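Local coordinates for protein Clp gene regulator (ClgR) (Corynebacterium glutamicum, PDB 3F51) that probably binds regulatory DNA through a helix-turn-helix domain and activates transcription, at residues G30-S35 with A85-E90. Sequence-based numbering, arbitrary orientation.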
ATOM      1  N   GLY A  30      -6.872   1.240  -5.237  1.00 39.50           N
ATOM      2  CA  GLY A  30      -7.618   1.567  -6.445  1.00 38.51           C
ATOM      3  C   GLY A  30      -8.588   2.712  -6.215  1.00 39.29           C
ATOM      4  O   GLY A  30      -8.652   3.655  -7.030  1.00 39.47           O
ATOM      5  N   ALA A  31      -9.346   2.633  -5.125  1.00 38.07           N
ATOM      6  CA  ALA A  31     -10.295   3.709  -4.779  1.00 38.31           C
ATOM      7  C   ALA A  31      -9.557   5.015  -4.493  1.00 37.27           C
ATOM      8  O   ALA A  31     -10.060   6.077  -4.855  1.00 37.30           O
ATOM      9  CB  ALA A  31     -11.157   3.308  -3.546  1.00 38.03           C
ATOM     10  N   ALA A  32      -8.403   4.943  -3.817  1.00 35.50           N
ATOM     11  CA  ALA A  32      -7.603   6.144  -3.513  1.00 36.61           C
ATOM     12  C   ALA A  32      -7.102   6.803  -4.806  1.00 36.95           C
ATOM     13  O   ALA A  32      -7.162   8.021  -4.967  1.00 37.53           O
ATOM     14  CB  ALA A  32      -6.417   5.796  -2.667  1.00 36.25           C
ATOM     15  N   LEU A  33      -6.581   5.983  -5.711  1.00 38.37           N
ATOM     16  CA  LEU A  33      -6.140   6.451  -7.022  1.00 38.71           C
ATOM     17  C   LEU A  33      -7.259   7.123  -7.796  1.00 39.62           C
ATOM     18  O   LEU A  33      -7.054   8.164  -8.409  1.00 39.64           O
ATOM     19  CB  LEU A  33      -5.548   5.302  -7.829  1.00 39.35           C
ATOM     20  CG  LEU A  33      -4.138   4.909  -7.370  1.00 39.06           C
ATOM     21  CD1 LEU A  33      -3.649   3.649  -8.155  1.00 41.52           C
ATOM     22  CD2 LEU A  33      -3.185   6.119  -7.564  1.00 39.17           C
ATOM     23  N   ARG A  34      -8.433   6.530  -7.743  1.00 40.28           N
ATOM     24  CA  ARG A  34      -9.617   7.060  -8.382  1.00 41.31           C
ATOM     25  C   ARG A  34      -9.975   8.451  -7.801  1.00 40.83           C
ATOM     26  O   ARG A  34     -10.268   9.390  -8.553  1.00 41.08           O
ATOM     27  CB  ARG A  34     -10.757   6.036  -8.286  1.00 41.61           C
ATOM     28  CG  ARG A  34     -12.211   6.552  -8.504  1.00 45.95           C
ATOM     29  CD  ARG A  34     -12.631   6.637  -9.946  1.00 57.00           C
ATOM     30  NE  ARG A  34     -13.536   7.783 -10.215  1.00 61.42           N
ATOM     31  CZ  ARG A  34     -14.750   7.683 -10.759  1.00 66.00           C
ATOM     32  NH1 ARG A  34     -15.490   8.774 -10.969  1.00 65.31           N
ATOM     33  NH2 ARG A  34     -15.233   6.495 -11.116  1.00 68.74           N
ATOM     34  N   SER A  35      -9.894   8.592  -6.487  1.00 40.40           N
ATOM     35  CA  SER A  35     -10.195   9.868  -5.813  1.00 41.04           C
ATOM     36  C   SER A  35      -9.197  10.933  -6.179  1.00 40.43           C
ATOM     37  O   SER A  35      -9.587  12.083  -6.428  1.00 40.78           O
ATOM     38  CB  SER A  35     -10.204   9.706  -4.285  1.00 41.47           C
ATOM     39  OG  SER A  35     -11.253   8.801  -3.981  1.00 47.46           O
ATOM     40  N   ALA A  85       3.313   8.039  -0.873  1.00 38.80           N
ATOM     41  CA  ALA A  85       2.954   8.095   0.550  1.00 37.38           C
ATOM     42  C   ALA A  85       1.567   8.692   0.730  1.00 37.47           C
ATOM     43  O   ALA A  85       0.753   8.177   1.513  1.00 36.75           O
ATOM     44  CB  ALA A  85       3.988   8.891   1.371  1.00 36.42           C
ATOM     45  N   ASP A  86       1.263   9.763   0.002  1.00 36.62           N
ATOM     46  CA  ASP A  86      -0.056  10.364   0.164  1.00 37.66           C
ATOM     47  C   ASP A  86      -1.177   9.415  -0.228  1.00 37.57           C
ATOM     48  O   ASP A  86      -2.213   9.373   0.428  1.00 36.30           O
ATOM     49  CB  ASP A  86      -0.188  11.662  -0.603  1.00 38.67           C
ATOM     50  CG  ASP A  86       0.681  12.755  -0.031  1.00 39.87           C
ATOM     51  OD1 ASP A  86       1.178  12.676   1.101  1.00 42.83           O
ATOM     52  OD2 ASP A  86       0.905  13.701  -0.768  1.00 50.06           O
ATOM     53  N   VAL A  87      -0.949   8.638  -1.277  1.00 37.30           N
ATOM     54  CA  VAL A  87      -1.957   7.700  -1.752  1.00 37.33           C
ATOM     55  C   VAL A  87      -2.102   6.545  -0.746  1.00 36.70           C
ATOM     56  O   VAL A  87      -3.220   6.091  -0.497  1.00 37.10           O
ATOM     57  CB  VAL A  87      -1.613   7.158  -3.156  1.00 37.83           C
ATOM     58  CG1 VAL A  87      -2.611   6.110  -3.577  1.00 39.68           C
ATOM     59  CG2 VAL A  87      -1.591   8.279  -4.147  1.00 39.95           C
ATOM     60  N   LEU A  88      -0.996   6.089  -0.166  1.00 34.92           N
ATOM     61  CA  LEU A  88      -1.080   5.087   0.908  1.00 35.74           C
ATOM     62  C   LEU A  88      -1.884   5.527   2.107  1.00 34.80           C
ATOM     63  O   LEU A  88      -2.619   4.730   2.676  1.00 35.01           O
ATOM     64  CB  LEU A  88       0.281   4.652   1.417  1.00 35.95           C
ATOM     65  CG  LEU A  88       1.224   4.138   0.320  1.00 41.58           C
ATOM     66  CD1 LEU A  88       2.537   3.623   0.994  1.00 40.76           C
ATOM     67  CD2 LEU A  88       0.513   3.018  -0.417  1.00 46.81           C
ATOM     68  N   ILE A  89      -1.698   6.774   2.526  1.00 33.93           N
ATOM     69  CA  ILE A  89      -2.418   7.283   3.686  1.00 33.57           C
ATOM     70  C   ILE A  89      -3.896   7.348   3.356  1.00 33.80           C
ATOM     71  O   ILE A  89      -4.749   6.948   4.161  1.00 34.11           O
ATOM     72  CB  ILE A  89      -1.869   8.660   4.137  1.00 33.61           C
ATOM     73  CG1 ILE A  89      -0.445   8.504   4.716  1.00 31.24           C
ATOM     74  CG2 ILE A  89      -2.798   9.285   5.162  1.00 33.14           C
ATOM     75  CD1 ILE A  89      -0.319   7.646   6.055  1.00 29.37           C
ATOM     76  N   GLU A  90      -4.210   7.842   2.167  1.00 33.17           N
ATOM     77  CA  GLU A  90      -5.583   7.809   1.705  1.00 35.41           C
ATOM     78  C   GLU A  90      -6.193   6.392   1.755  1.00 34.84           C
ATOM     79  O   GLU A  90      -7.291   6.211   2.267  1.00 33.85           O
ATOM     80  CB  GLU A  90      -5.668   8.359   0.276  1.00 34.95           C
ATOM     81  CG  GLU A  90      -7.111   8.355  -0.299  1.00 41.48           C
ATOM     82  CD  GLU A  90      -8.024   9.437   0.206  1.00 49.67           C
ATOM     83  OE1 GLU A  90      -9.232   9.392  -0.155  1.00 55.65           O
ATOM     84  OE2 GLU A  90      -7.575  10.343   0.931  1.00 51.76           O
TER
HETATM   85  O   HOH W   1     -10.244   7.092  -1.215  1.00 48.21           O
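Glu-90 OE1 takes a hydrogen bond of 2.7 Å from a water molecule, whose oxygen also lies 3.4 Å from Ser-35 OG in a weak second bond. The water bridges segments 30-35 and 85-90, which share no direct hydrogen bond. Ala-31 O receives the backbone N-H of Ser-35 one turn on, and Ser-35 OG lies 3.1 Å from that same Ala-31 O, folded back over its own helix.

Next to the water the contact is apolar. The methyl of Ala-32 points at the other helix and sits between Val-87 and Glu-90, which are one turn apart. CB of Ala-32 is 3.6 Å from Glu-90 CG and 3.9 Å from Val-87 CG1. The Glu-90 chain leaves with CG anti to its backbone N (chi1 180°) and then bends at chi2, 76°; this lays the methylenes alongside Ala-32 while the carboxylate reaches the water at the more open side. With so small a residue at the crossing, the backbones come close: the CA atoms of Ala-32 and Glu-90 are 5.8 Å apart, and the segment axes approach to 8.8 Å at 118°.

Deeper in, Leu-33 starts out pointing away, but its CD2 returns to meet Val-87 CG1, already against Ala-32, at 4.0 Å, the two side chains crossing at about a right angle.

Helix 25-40 opens the all-helical, XRE-type helix-turn-helix fold, and the contact packs it against the start of helix 84-111, which runs on as a long arm. Leu-33 and Val-87 both reach Cys-77 of helix 70-79, and Leu-33 also meets Leu-61 of helix 55-62, while Ala-85, Leu-88 and Ile-89 of helix 84-111 pack on the second subunit.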